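Long-range contact in transcriptional regulator, ROK family (Vibrio cholerae O1 biovar eltor, PDB 1Z05), which probably binds DNA as a zinc-containing transcriptional regulator of carbohydrate metabolism, being a homologue of the Escherichia coli repressor Mlc: residues Q299-L312 / A326-Q340. Sequence-based numbering, arbitrary orientation.
Sequences QVTARIQAGEPSCL and AAADGDPLAVDVIQQ
A capped helix start and a salt-bridge network join helix 293-305 and its following loop to helix 332-356. Asp331, the N-cap of the latter, suits its place because its short carboxylate, turned by CG anti to the backbone N (chi1 -179°), serves both its own helix and the loop. Asp331 OD2 takes Ala334 N on one face of its plane and Ser310 OG, at 2.8 Å, on the other; Cys311 N gives Asp331 OD1 a nearly straight bond of 3.1 Å. Ser310 OG in turn accepts from Leu312 N, closing an ST turn.

Next along, branched Leu333 serves two neighbours: CD2 packs on Ser310 CB (3.6 Å) and Ile304 CG1, CD1 over one face of the Arg303 guanidinium. Arg303 suits this place because its edge N-H groups still reach two carboxylates, Glu308 side-on through NE and NH2, Asp336 OD2 end-on through NH1 (2.9 Å) and NH2. The Asp336 carboxylate stands 86° to the guanidinium plane. Further along the helices, Val300 CG2 meets Val337 CG1 at 3.9 Å, and water 2 links Arg303 NH1, Gln299 OE1 and Gln340 OE1. The axes of 299-305 and 332-340 run at 138°, Arg303 being a knob in the hole of Leu333, Asp336, Val337 and Gln340, beside an N-capped helix start tied to a loop.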
loop_
_atom_site.group_PDB
_atom_site.type_symbol
_atom_site.label_atom_id
_atom_site.label_comp_id
_atom_site.label_asym_id
_atom_site.label_seq_id
_atom_site.Cartn_x
_atom_site.Cartn_y
_atom_site.Cartn_z
ATOM N N GLN A 299 -31.779 10.490 9.994
ATOM C CA GLN A 299 -32.182 11.487 9.000
ATOM C C GLN A 299 -33.642 11.293 8.609
ATOM O O GLN A 299 -34.413 12.248 8.556
ATOM C CB GLN A 299 -31.313 11.393 7.747
ATOM C CG GLN A 299 -30.005 12.162 7.822
ATOM C CD GLN A 299 -29.072 11.820 6.676
ATOM O OE1 GLN A 299 -29.492 11.753 5.516
ATOM N NE2 GLN A 299 -27.798 11.602 6.994
ATOM N N VAL A 300 -33.995 10.042 8.339
ATOM C CA VAL A 300 -35.354 9.653 7.984
ATOM C C VAL A 300 -36.299 10.035 9.125
ATOM O O VAL A 300 -37.311 10.691 8.901
ATOM C CB VAL A 300 -35.420 8.128 7.669
ATOM C CG1 VAL A 300 -36.867 7.640 7.552
ATOM C CG2 VAL A 300 -34.652 7.825 6.394
ATOM N N THR A 301 -35.935 9.658 10.350
ATOM C CA THR A 301 -36.717 10.009 11.538
ATOM C C THR A 301 -36.909 11.519 11.680
ATOM O O THR A 301 -38.005 11.965 11.987
ATOM C CB THR A 301 -36.082 9.437 12.835
ATOM O OG1 THR A 301 -35.875 8.031 12.682
ATOM C CG2 THR A 301 -36.979 9.671 14.034
ATOM N N ALA A 302 -35.856 12.300 11.452
ATOM C CA ALA A 302 -35.947 13.763 11.587
ATOM C C ALA A 302 -36.853 14.408 10.529
ATOM O O ALA A 302 -37.631 15.307 10.832
ATOM C CB ALA A 302 -34.549 14.399 11.557
ATOM N N ARG A 303 -36.761 13.940 9.290
ATOM C CA ARG A 303 -37.530 14.555 8.196
ATOM C C ARG A 303 -39.023 14.241 8.310
ATOM O O ARG A 303 -39.866 15.083 7.993
ATOM C CB ARG A 303 -36.949 14.146 6.838
ATOM C CG ARG A 303 -35.522 14.672 6.614
ATOM C CD ARG A 303 -34.880 14.179 5.310
ATOM N NE ARG A 303 -35.558 14.776 4.164
ATOM C CZ ARG A 303 -35.127 14.736 2.907
ATOM N NH1 ARG A 303 -33.984 14.131 2.602
ATOM N NH2 ARG A 303 -35.853 15.318 1.953
ATOM N N ILE A 304 -39.342 13.040 8.789
ATOM C CA ILE A 304 -40.737 12.657 9.073
ATOM C C ILE A 304 -41.331 13.466 10.240
ATOM O O ILE A 304 -42.497 13.891 10.177
ATOM C CB ILE A 304 -40.882 11.120 9.282
ATOM C CG1 ILE A 304 -40.751 10.403 7.934
ATOM C CG2 ILE A 304 -42.216 10.764 9.937
ATOM C CD1 ILE A 304 -40.376 8.938 8.031
ATOM N N GLN A 305 -40.530 13.671 11.289
ATOM C CA GLN A 305 -40.931 14.475 12.450
ATOM C C GLN A 305 -41.191 15.925 12.044
ATOM O O GLN A 305 -42.086 16.581 12.589
ATOM C CB GLN A 305 -39.872 14.379 13.562
ATOM C CG GLN A 305 -40.070 15.307 14.779
ATOM C CD GLN A 305 -41.291 14.968 15.639
ATOM O OE1 GLN A 305 -41.610 13.798 15.871
ATOM N NE2 GLN A 305 -41.968 16.002 16.126
ATOM N N ALA A 306 -40.431 16.407 11.060
ATOM C CA ALA A 306 -40.590 17.768 10.542
ATOM C C ALA A 306 -41.784 17.890 9.586
ATOM O O ALA A 306 -42.134 18.989 9.156
ATOM C CB ALA A 306 -39.308 18.232 9.871
ATOM N N GLY A 307 -42.406 16.757 9.265
ATOM C CA GLY A 307 -43.664 16.749 8.530
ATOM C C GLY A 307 -43.543 16.432 7.048
ATOM O O GLY A 307 -44.478 16.664 6.297
ATOM N N GLU A 308 -42.397 15.903 6.626
ATOM C CA GLU A 308 -42.219 15.488 5.233
ATOM C C GLU A 308 -42.977 14.191 4.961
ATOM O O GLU A 308 -42.842 13.235 5.718
ATOM C CB GLU A 308 -40.734 15.335 4.876
ATOM C CG GLU A 308 -39.987 16.665 4.848
ATOM C CD GLU A 308 -38.592 16.548 4.258
ATOM O OE1 GLU A 308 -38.452 16.022 3.127
ATOM O OE2 GLU A 308 -37.638 17.011 4.920
ATOM N N PRO A 309 -43.777 14.155 3.870
ATOM C CA PRO A 309 -44.612 12.981 3.614
ATOM C C PRO A 309 -43.806 11.757 3.179
ATOM O O PRO A 309 -42.790 11.885 2.485
ATOM C CB PRO A 309 -45.553 13.451 2.499
ATOM C CG PRO A 309 -44.821 14.529 1.814
ATOM C CD PRO A 309 -43.938 15.186 2.829
ATOM N N SER A 310 -44.251 10.579 3.608
ATOM C CA SER A 310 -43.566 9.334 3.276
ATOM C C SER A 310 -44.437 8.156 3.632
ATOM O O SER A 310 -45.250 8.235 4.557
ATOM C CB SER A 310 -42.237 9.215 4.038
ATOM O OG SER A 310 -41.579 7.985 3.757
ATOM N N CYS A 311 -44.239 7.056 2.911
ATOM C CA CYS A 311 -44.869 5.785 3.235
ATOM C C CYS A 311 -44.283 5.178 4.521
ATOM O O CYS A 311 -44.840 4.233 5.075
ATOM C CB CYS A 311 -44.724 4.807 2.065
ATOM S SG CYS A 311 -43.031 4.262 1.713
ATOM N N LEU A 312 -43.155 5.723 4.977
ATOM C CA LEU A 312 -42.522 5.304 6.222
ATOM C C LEU A 312 -43.053 6.039 7.460
ATOM O O LEU A 312 -42.670 5.709 8.582
ATOM C CB LEU A 312 -40.995 5.487 6.133
ATOM C CG LEU A 312 -40.201 4.654 5.119
ATOM C CD1 LEU A 312 -38.808 5.233 4.888
ATOM C CD2 LEU A 312 -40.107 3.183 5.535
ATOM N N ALA A 326 -38.414 1.082 0.559
ATOM C CA ALA A 326 -39.249 2.240 0.249
ATOM C C ALA A 326 -38.695 2.997 -0.960
ATOM O O ALA A 326 -39.447 3.361 -1.868
ATOM C CB ALA A 326 -39.376 3.158 1.458
ATOM N N ALA A 327 -37.382 3.212 -0.965
ATOM C CA ALA A 327 -36.683 3.892 -2.059
ATOM C C ALA A 327 -36.801 3.112 -3.366
ATOM O O ALA A 327 -37.203 3.666 -4.389
ATOM C CB ALA A 327 -35.236 4.109 -1.706
ATOM N N ALA A 328 -36.466 1.822 -3.315
ATOM C CA ALA A 328 -36.638 0.921 -4.456
ATOM C C ALA A 328 -38.066 0.938 -4.991
ATOM O O ALA A 328 -38.275 0.839 -6.200
ATOM C CB ALA A 328 -36.212 -0.504 -4.090
ATOM N N ASP A 329 -39.040 1.087 -4.095
ATOM C CA ASP A 329 -40.455 1.092 -4.477
ATOM C C ASP A 329 -40.991 2.498 -4.795
ATOM O O ASP A 329 -42.191 2.683 -5.005
ATOM C CB ASP A 329 -41.302 0.428 -3.390
ATOM C CG ASP A 329 -42.327 -0.553 -3.956
ATOM O OD1 ASP A 329 -43.249 -0.120 -4.685
ATOM O OD2 ASP A 329 -42.209 -1.765 -3.660
ATOM N N GLY A 330 -40.097 3.485 -4.811
ATOM C CA GLY A 330 -40.426 4.819 -5.312
ATOM C C GLY A 330 -40.844 5.890 -4.318
ATOM O O GLY A 330 -41.367 6.933 -4.726
ATOM N N ASP A 331 -40.628 5.656 -3.024
ATOM C CA ASP A 331 -40.977 6.664 -2.014
ATOM C C ASP A 331 -40.036 7.861 -2.142
ATOM O O ASP A 331 -38.832 7.709 -1.957
ATOM C CB ASP A 331 -40.922 6.092 -0.589
ATOM C CG ASP A 331 -41.300 7.121 0.461
ATOM O OD1 ASP A 331 -42.458 7.598 0.448
ATOM O OD2 ASP A 331 -40.432 7.469 1.292
ATOM N N PRO A 332 -40.578 9.044 -2.486
ATOM C CA PRO A 332 -39.751 10.234 -2.726
ATOM C C PRO A 332 -38.774 10.561 -1.595
ATOM O O PRO A 332 -37.607 10.856 -1.863
ATOM C CB PRO A 332 -40.788 11.349 -2.883
ATOM C CG PRO A 332 -41.990 10.647 -3.431
ATOM C CD PRO A 332 -42.012 9.323 -2.723
ATOM N N LEU A 333 -39.239 10.506 -0.351
ATOM C CA LEU A 333 -38.363 10.767 0.800
ATOM C C LEU A 333 -37.196 9.774 0.910
ATOM O O LEU A 333 -36.046 10.180 1.043
ATOM C CB LEU A 333 -39.158 10.841 2.111
ATOM C CG LEU A 333 -38.333 11.075 3.395
ATOM C CD1 LEU A 333 -37.583 12.381 3.303
ATOM C CD2 LEU A 333 -39.220 11.070 4.634
ATOM N N ALA A 334 -37.497 8.480 0.841
ATOM C CA ALA A 334 -36.476 7.436 0.915
ATOM C C ALA A 334 -35.503 7.521 -0.259
ATOM O O ALA A 334 -34.297 7.372 -0.084
ATOM C CB ALA A 334 -37.132 6.063 0.977
ATOM N N VAL A 335 -36.028 7.763 -1.460
ATOM C CA VAL A 335 -35.190 8.016 -2.631
ATOM C C VAL A 335 -34.231 9.176 -2.351
ATOM O O VAL A 335 -33.020 9.054 -2.552
ATOM C CB VAL A 335 -36.043 8.299 -3.903
ATOM C CG1 VAL A 335 -35.175 8.854 -5.048
ATOM C CG2 VAL A 335 -36.790 7.038 -4.352
ATOM N N ASP A 336 -34.763 10.291 -1.864
ATOM C CA ASP A 336 -33.933 11.466 -1.570
ATOM C C ASP A 336 -32.846 11.207 -0.510
ATOM O O ASP A 336 -31.711 11.692 -0.628
ATOM C CB ASP A 336 -34.811 12.642 -1.144
ATOM C CG ASP A 336 -34.089 13.973 -1.265
ATOM O OD1 ASP A 336 -33.695 14.347 -2.405
ATOM O OD2 ASP A 336 -33.924 14.649 -0.219
ATOM N N VAL A 337 -33.206 10.455 0.523
ATOM C CA VAL A 337 -32.256 10.049 1.567
ATOM C C VAL A 337 -31.128 9.171 0.987
ATOM O O VAL A 337 -29.951 9.398 1.269
ATOM C CB VAL A 337 -32.990 9.346 2.742
ATOM C CG1 VAL A 337 -32.005 8.699 3.726
ATOM C CG2 VAL A 337 -33.896 10.336 3.475
ATOM N N ILE A 338 -31.481 8.189 0.164
ATOM C CA ILE A 338 -30.472 7.340 -0.493
ATOM C C ILE A 338 -29.558 8.111 -1.462
ATOM O O ILE A 338 -28.349 7.826 -1.561
ATOM C CB ILE A 338 -31.122 6.098 -1.189
ATOM C CG1 ILE A 338 -31.766 5.161 -0.147
ATOM C CG2 ILE A 338 -30.104 5.322 -2.022
ATOM C CD1 ILE A 338 -30.870 4.827 1.042
ATOM N N GLN A 339 -30.131 9.069 -2.190
ATOM C CA GLN A 339 -29.345 9.900 -3.115
ATOM C C GLN A 339 -28.342 10.762 -2.355
ATOM O O GLN A 339 -27.183 10.846 -2.749
ATOM C CB GLN A 339 -30.243 10.736 -4.048
ATOM C CG GLN A 339 -30.987 9.879 -5.065
ATOM C CD GLN A 339 -32.033 10.649 -5.852
ATOM O OE1 GLN A 339 -32.516 11.698 -5.415
ATOM N NE2 GLN A 339 -32.399 10.119 -7.014
ATOM N N GLN A 340 -28.783 11.375 -1.261
ATOM C CA GLN A 340 -27.899 12.159 -0.402
ATOM C C GLN A 340 -26.745 11.318 0.161
ATOM O O GLN A 340 -25.601 11.768 0.198
ATOM C CB GLN A 340 -28.697 12.802 0.734
ATOM C CG GLN A 340 -27.896 13.777 1.576
ATOM C CD GLN A 340 -28.710 14.395 2.700
ATOM O OE1 GLN A 340 -29.840 14.843 2.498
ATOM N NE2 GLN A 340 -28.129 14.426 3.893
HETATM O O HOH W 1 -28.940 10.494 3.396
HETATM O O HOH W 2 -31.616 13.374 4.204
HETATM O O HOH W 3 -26.555 11.502 4.311
HETATM O O HOH W 4 -42.094 10.353 0.374
#